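PDB 4K9Q: benzoylformate Decarboxylase from Polynucleobacter necessarius, which probably catalyses the decarboxylation of benzoylformate to benzaldehyde and carbon dioxide, using bound thiamine diphosphate and magnesium. Local coordinates for residues Ile208-Ala213 / Phe233-Pro238; Leu201-Ser206 / Ile267-Ala272. One frame throughout, in Å; residues are numbered along the deposited sequence.

Contact 1: residues Ile208-Ala213 / Phe233-Pro238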
loop_
_atom_site.group_PDB
_atom_site.type_symbol
_atom_site.label_atom_id
_atom_site.label_comp_id
_atom_site.label_asym_id
_atom_site.label_seq_id
_atom_site.Cartn_x
_atom_site.Cartn_y
_atom_site.Cartn_z
ATOM N N ILE A 208 -27.230 -15.185 -6.277
ATOM C CA ILE A 208 -28.407 -16.017 -6.063
ATOM C C ILE A 208 -27.998 -17.436 -5.648
ATOM O O ILE A 208 -28.641 -18.062 -4.803
ATOM C CB ILE A 208 -29.313 -16.020 -7.321
ATOM C CG1 ILE A 208 -29.994 -14.652 -7.476
ATOM C CG2 ILE A 208 -30.354 -17.153 -7.266
ATOM C CD1 ILE A 208 -30.589 -14.449 -8.853
ATOM N N ALA A 209 -26.908 -17.930 -6.224
ATOM C CA ALA A 209 -26.418 -19.257 -5.885
ATOM C C ALA A 209 -25.881 -19.260 -4.455
ATOM O O ALA A 209 -26.288 -20.091 -3.643
ATOM C CB ALA A 209 -25.340 -19.700 -6.869
ATOM N N ARG A 210 -24.982 -18.323 -4.159
ATOM C CA ARG A 210 -24.342 -18.257 -2.846
ATOM C C ARG A 210 -25.367 -18.064 -1.729
ATOM O O ARG A 210 -25.264 -18.696 -0.672
ATOM C CB ARG A 210 -23.282 -17.142 -2.802
ATOM C CG ARG A 210 -21.949 -17.511 -3.459
ATOM C CD ARG A 210 -20.985 -16.323 -3.450
ATOM N NE ARG A 210 -21.388 -15.260 -4.366
ATOM C CZ ARG A 210 -21.061 -15.226 -5.658
ATOM N NH1 ARG A 210 -20.307 -16.191 -6.181
ATOM N NH2 ARG A 210 -21.473 -14.220 -6.422
ATOM N N SER A 211 -26.357 -17.208 -1.971
ATOM C CA SER A 211 -27.343 -16.857 -0.948
ATOM C C SER A 211 -28.502 -17.846 -0.857
ATOM O O SER A 211 -29.440 -17.638 -0.087
ATOM C CB SER A 211 -27.899 -15.450 -1.201
ATOM O OG SER A 211 -28.646 -15.415 -2.404
ATOM N N GLN A 212 -28.440 -18.910 -1.651
ATOM C CA GLN A 212 -29.467 -19.950 -1.622
ATOM C C GLN A 212 -30.841 -19.414 -2.003
ATOM O O GLN A 212 -31.855 -19.800 -1.417
ATOM C CB GLN A 212 -29.486 -20.667 -0.266
ATOM C CG GLN A 212 -28.174 -21.395 -0.007
ATOM C CD GLN A 212 -28.163 -22.229 1.253
ATOM O OE1 GLN A 212 -28.000 -21.706 2.358
ATOM N NE2 GLN A 212 -28.314 -23.539 1.094
ATOM N N ALA A 213 -30.858 -18.530 -2.997
ATOM C CA ALA A 213 -32.087 -17.865 -3.439
ATOM C C ALA A 213 -32.719 -18.511 -4.671
ATOM O O ALA A 213 -33.564 -17.907 -5.326
ATOM C CB ALA A 213 -31.813 -16.386 -3.709
ATOM N N PHE A 233 -20.439 -14.663 -17.775
ATOM C CA PHE A 233 -19.453 -15.218 -16.849
ATOM C C PHE A 233 -19.999 -15.428 -15.437
ATOM O O PHE A 233 -19.332 -15.129 -14.442
ATOM C CB PHE A 233 -18.186 -14.364 -16.846
ATOM C CG PHE A 233 -17.325 -14.601 -18.046
ATOM C CD1 PHE A 233 -16.474 -15.687 -18.083
ATOM C CD2 PHE A 233 -17.402 -13.771 -19.156
ATOM C CE1 PHE A 233 -15.692 -15.936 -19.197
ATOM C CE2 PHE A 233 -16.617 -14.018 -20.277
ATOM C CZ PHE A 233 -15.770 -15.103 -20.294
ATOM N N ALA A 234 -21.219 -15.948 -15.355
ATOM C CA ALA A 234 -21.784 -16.328 -14.069
ATOM C C ALA A 234 -21.121 -17.624 -13.609
ATOM O O ALA A 234 -21.285 -18.675 -14.228
ATOM C CB ALA A 234 -23.296 -16.492 -14.164
ATOM N N GLU A 235 -20.382 -17.522 -12.510
ATOM C CA GLU A 235 -19.550 -18.600 -12.000
ATOM C C GLU A 235 -20.363 -19.788 -11.489
ATOM O O GLU A 235 -19.864 -20.923 -11.449
ATOM C CB GLU A 235 -18.654 -18.060 -10.877
ATOM C CG GLU A 235 -19.424 -17.479 -9.677
ATOM C CD GLU A 235 -19.655 -15.984 -9.762
ATOM O OE1 GLU A 235 -19.826 -15.431 -10.875
ATOM O OE2 GLU A 235 -19.681 -15.344 -8.692
ATOM N N ARG A 236 -21.606 -19.521 -11.081
ATOM C CA ARG A 236 -22.492 -20.548 -10.544
ATOM C C ARG A 236 -23.914 -20.311 -11.025
ATOM O O ARG A 236 -24.394 -19.175 -11.043
ATOM C CB ARG A 236 -22.444 -20.557 -9.022
ATOM C CG ARG A 236 -21.111 -21.028 -8.490
ATOM C CD ARG A 236 -21.016 -20.847 -7.017
ATOM N NE ARG A 236 -21.994 -21.669 -6.317
ATOM C CZ ARG A 236 -22.081 -21.723 -4.997
ATOM N NH1 ARG A 236 -21.239 -21.006 -4.268
ATOM N NH2 ARG A 236 -23.000 -22.489 -4.415
ATOM N N THR A 237 -24.570 -21.394 -11.425
ATOM C CA THR A 237 -25.882 -21.335 -12.055
ATOM C C THR A 237 -26.890 -20.565 -11.196
ATOM O O THR A 237 -27.117 -20.915 -10.042
ATOM C CB THR A 237 -26.411 -22.765 -12.286
ATOM O OG1 THR A 237 -25.408 -23.538 -12.960
ATOM C CG2 THR A 237 -27.682 -22.732 -13.115
ATOM N N PRO A 238 -27.496 -19.501 -11.754
ATOM C CA PRO A 238 -28.456 -18.763 -10.930
ATOM C C PRO A 238 -29.933 -19.104 -11.184
ATOM O O PRO A 238 -30.785 -18.625 -10.438
ATOM C CB PRO A 238 -28.191 -17.308 -11.330
ATOM C CG PRO A 238 -27.774 -17.399 -12.751
ATOM C CD PRO A 238 -27.032 -18.713 -12.906
HETATM O O HOH W 1 -19.145 -18.780 -5.171
#
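Arg210 of the short helix 207-210 and Glu235 of the loop leading from strand 228-230 to strand 246-249 form a salt bridge, the polar half of a largely buried helix-to-loop contact at the C-terminal ends of the strands of the central domain's parallel sheet. Both bonds converge on one oxygen: Arg210 NH1 lies 2.7 Å from Glu235 OE2, and a weak second bond of 3.1 Å joins Arg210 NH2 to Glu235 OE2. The acceptor sits near the guanidinium plane, whereas NH1 reaches the anti side of OE2, 20° out of the carboxylate plane. A bend at chi2 of Glu235 (-94°) turns its carboxylate toward the helix. Further salt bridges, from Arg210 NH2 to Asp207 and from Glu235 OE1 to Arg276, continue the alternation of charge and should limit rotation of both flat groups.

Arg236 packs against Ala209 and Arg210. Its CB is 3.7 Å from Ala209 CB, and Ala209 CB and Arg210 CA cover one face of its guanidinium. This plane stands 82° from that of Arg210; a water accepts from Arg210 NH1 at 3.0 Å and from Arg236 NH1 at 3.2 Å, linking the like charges, while Arg236 NH2 pairs with Asp390. On the apolar flank Ile208 CB lies 4.4 Å from Pro238 CB, and Ile208 CG2 touches the Pro238 carbonyl oxygen.

A Schellman motif closes the helix: Gln212 has positive phi, and Ala213 N bonds to Ile208 O. Arg62 binds the carbonyls of Ala209 and Arg210. Such a junction, where helix and loop both follow the C-terminal ends of parallel strands, belongs to the Rossmann-like central domain of thiamine diphosphate enzymes.

Contact 2: residues Leu201-Ser206 / Ile267-Ala272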
loop_
_atom_site.group_PDB
_atom_site.type_symbol
_atom_site.label_atom_id
_atom_site.label_comp_id
_atom_site.label_asym_id
_atom_site.label_seq_id
_atom_site.Cartn_x
_atom_site.Cartn_y
_atom_site.Cartn_z
ATOM N N LEU A 201 -37.025 -7.504 -18.555
ATOM C CA LEU A 201 -36.149 -8.649 -18.786
ATOM C C LEU A 201 -35.269 -8.835 -17.559
ATOM O O LEU A 201 -34.757 -7.866 -17.002
ATOM C CB LEU A 201 -35.306 -8.430 -20.051
ATOM C CG LEU A 201 -34.207 -9.445 -20.401
ATOM C CD1 LEU A 201 -34.057 -9.613 -21.918
ATOM C CD2 LEU A 201 -32.884 -9.014 -19.769
ATOM N N LEU A 202 -35.117 -10.080 -17.123
ATOM C CA LEU A 202 -34.347 -10.375 -15.920
ATOM C C LEU A 202 -32.973 -10.929 -16.267
ATOM O O LEU A 202 -32.847 -11.783 -17.142
ATOM C CB LEU A 202 -35.105 -11.370 -15.041
ATOM C CG LEU A 202 -36.405 -10.894 -14.401
ATOM C CD1 LEU A 202 -37.134 -12.058 -13.768
ATOM C CD2 LEU A 202 -36.097 -9.846 -13.363
ATOM N N ILE A 203 -31.948 -10.428 -15.581
ATOM C CA ILE A 203 -30.598 -10.973 -15.696
ATOM C C ILE A 203 -30.172 -11.397 -14.299
ATOM O O ILE A 203 -30.114 -10.572 -13.388
ATOM C CB ILE A 203 -29.607 -9.945 -16.258
ATOM C CG1 ILE A 203 -30.051 -9.496 -17.656
ATOM C CG2 ILE A 203 -28.178 -10.533 -16.292
ATOM C CD1 ILE A 203 -29.168 -8.418 -18.247
ATOM N N TYR A 204 -29.901 -12.686 -14.122
ATOM C CA TYR A 204 -29.549 -13.222 -12.800
ATOM C C TYR A 204 -28.063 -13.579 -12.728
ATOM O O TYR A 204 -27.510 -14.159 -13.665
ATOM C CB TYR A 204 -30.358 -14.487 -12.496
ATOM C CG TYR A 204 -31.795 -14.284 -12.069
ATOM C CD1 TYR A 204 -32.381 -13.024 -12.053
ATOM C CD2 TYR A 204 -32.569 -15.372 -11.678
ATOM C CE1 TYR A 204 -33.709 -12.854 -11.652
ATOM C CE2 TYR A 204 -33.888 -15.212 -11.278
ATOM C CZ TYR A 204 -34.452 -13.956 -11.267
ATOM O OH TYR A 204 -35.759 -13.820 -10.865
ATOM N N GLY A 205 -27.431 -13.235 -11.614
ATOM C CA GLY A 205 -26.046 -13.591 -11.375
ATOM C C GLY A 205 -25.875 -14.472 -10.155
ATOM O O GLY A 205 -26.843 -14.834 -9.470
ATOM N N SER A 206 -24.623 -14.799 -9.856
ATOM C CA SER A 206 -24.332 -15.860 -8.902
ATOM C C SER A 206 -24.510 -15.550 -7.416
ATOM O O SER A 206 -24.381 -16.456 -6.603
ATOM C CB SER A 206 -22.946 -16.435 -9.175
ATOM O OG SER A 206 -22.928 -16.962 -10.494
ATOM N N ILE A 267 -34.468 -3.388 -17.772
ATOM C CA ILE A 267 -33.534 -4.498 -17.545
ATOM C C ILE A 267 -33.307 -4.631 -16.038
ATOM O O ILE A 267 -32.855 -3.691 -15.389
ATOM C CB ILE A 267 -32.178 -4.265 -18.251
ATOM C CG1 ILE A 267 -32.381 -3.889 -19.727
ATOM C CG2 ILE A 267 -31.283 -5.498 -18.125
ATOM C CD1 ILE A 267 -33.238 -4.855 -20.492
ATOM N N VAL A 268 -33.650 -5.787 -15.484
ATOM C CA VAL A 268 -33.562 -6.006 -14.048
ATOM C C VAL A 268 -32.460 -7.025 -13.731
ATOM O O VAL A 268 -32.612 -8.225 -13.984
ATOM C CB VAL A 268 -34.908 -6.489 -13.473
ATOM C CG1 VAL A 268 -34.820 -6.634 -11.952
ATOM C CG2 VAL A 268 -36.024 -5.511 -13.839
ATOM N N VAL A 269 -31.350 -6.539 -13.183
ATOM C CA VAL A 269 -30.203 -7.398 -12.887
ATOM C C VAL A 269 -30.148 -7.728 -11.403
ATOM O O VAL A 269 -30.007 -6.827 -10.571
ATOM C CB VAL A 269 -28.883 -6.700 -13.283
ATOM C CG1 VAL A 269 -27.696 -7.643 -13.091
ATOM C CG2 VAL A 269 -28.960 -6.189 -14.731
ATOM N N ILE A 270 -30.252 -9.009 -11.064
ATOM C CA ILE A 270 -30.231 -9.420 -9.663
ATOM C C ILE A 270 -29.028 -10.310 -9.358
ATOM O O ILE A 270 -28.902 -11.403 -9.915
ATOM C CB ILE A 270 -31.549 -10.137 -9.271
ATOM C CG1 ILE A 270 -32.747 -9.213 -9.529
ATOM C CG2 ILE A 270 -31.524 -10.548 -7.803
ATOM C CD1 ILE A 270 -34.073 -9.855 -9.209
ATOM N N GLY A 271 -28.139 -9.833 -8.487
ATOM C CA GLY A 271 -27.043 -10.659 -7.984
ATOM C C GLY A 271 -25.823 -10.752 -8.890
ATOM O O GLY A 271 -25.089 -11.755 -8.878
ATOM N N ALA A 272 -25.593 -9.699 -9.667
ATOM C CA ALA A 272 -24.512 -9.686 -10.646
ATOM C C ALA A 272 -23.878 -8.314 -10.790
ATOM O O ALA A 272 -24.529 -7.292 -10.558
ATOM C CB ALA A 272 -25.049 -10.120 -12.003
#
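With CG anti to its carbonyl carbon (chi1 -67°) and chi2 at 170°, Leu202 brings CD2 alongside Val268, 3.6 Å from Val268 CB; Ile203, its CG1 anti to its own carbonyl carbon, extends CD1 obliquely back along the neighbouring strand to Ile267 CG2, also 3.6 Å away. The two strands, 201-204 and 266-270, run parallel, and four backbone bonds join them: Val268 N to Leu201 O, Ile203 N to Val268 O, Ile270 N to Ile203 O (each 2.8 Å) and Gly205 N to Ile270 O.

Side chains of paired residues lie alongside one another. Leu202, Val268, Tyr204 and Ile270 occupy one face, where Ile270 CD1 meets Tyr204 CE1 at 3.9 Å and helices 214-224 and 315-323 cover the layer; the Tyr204 hydroxyl is bonded to Gly217 O. Leu201, Ile203, Ile267 and Val269 form the other face.

Past the last bridge the chains come close, Gly205 CA lying 3.7 Å from Ala272 CB. These are the two central strands of the 3-2-1-4-5-6 parallel sheet, the strand order of the Rossmann fold.

How the contacts relate
The two contacts are continuous: strand 201-204 of contact 2 leads directly into helix 207-210 of contact 1, and their centres are 11 Å apart. Ser206 joins them, its OG lying 2.7 Å from Arg236 O, a probable hydrogen bond between the end of the strand segment and the loop 233-238. Close by, Pro238 CG packs against Tyr204 O at 3.4 Å. Contact 2 lies in the sheet interior, away from the cofactor, whereas contact 1 sits beyond the C-terminal ends of the strands, nearer to it. Even there the separation is considerable: the side chain of Glu235 is about 9 Å from the thiamine diphosphate-binding Gly398 and about 14 Å from the cofactor itself.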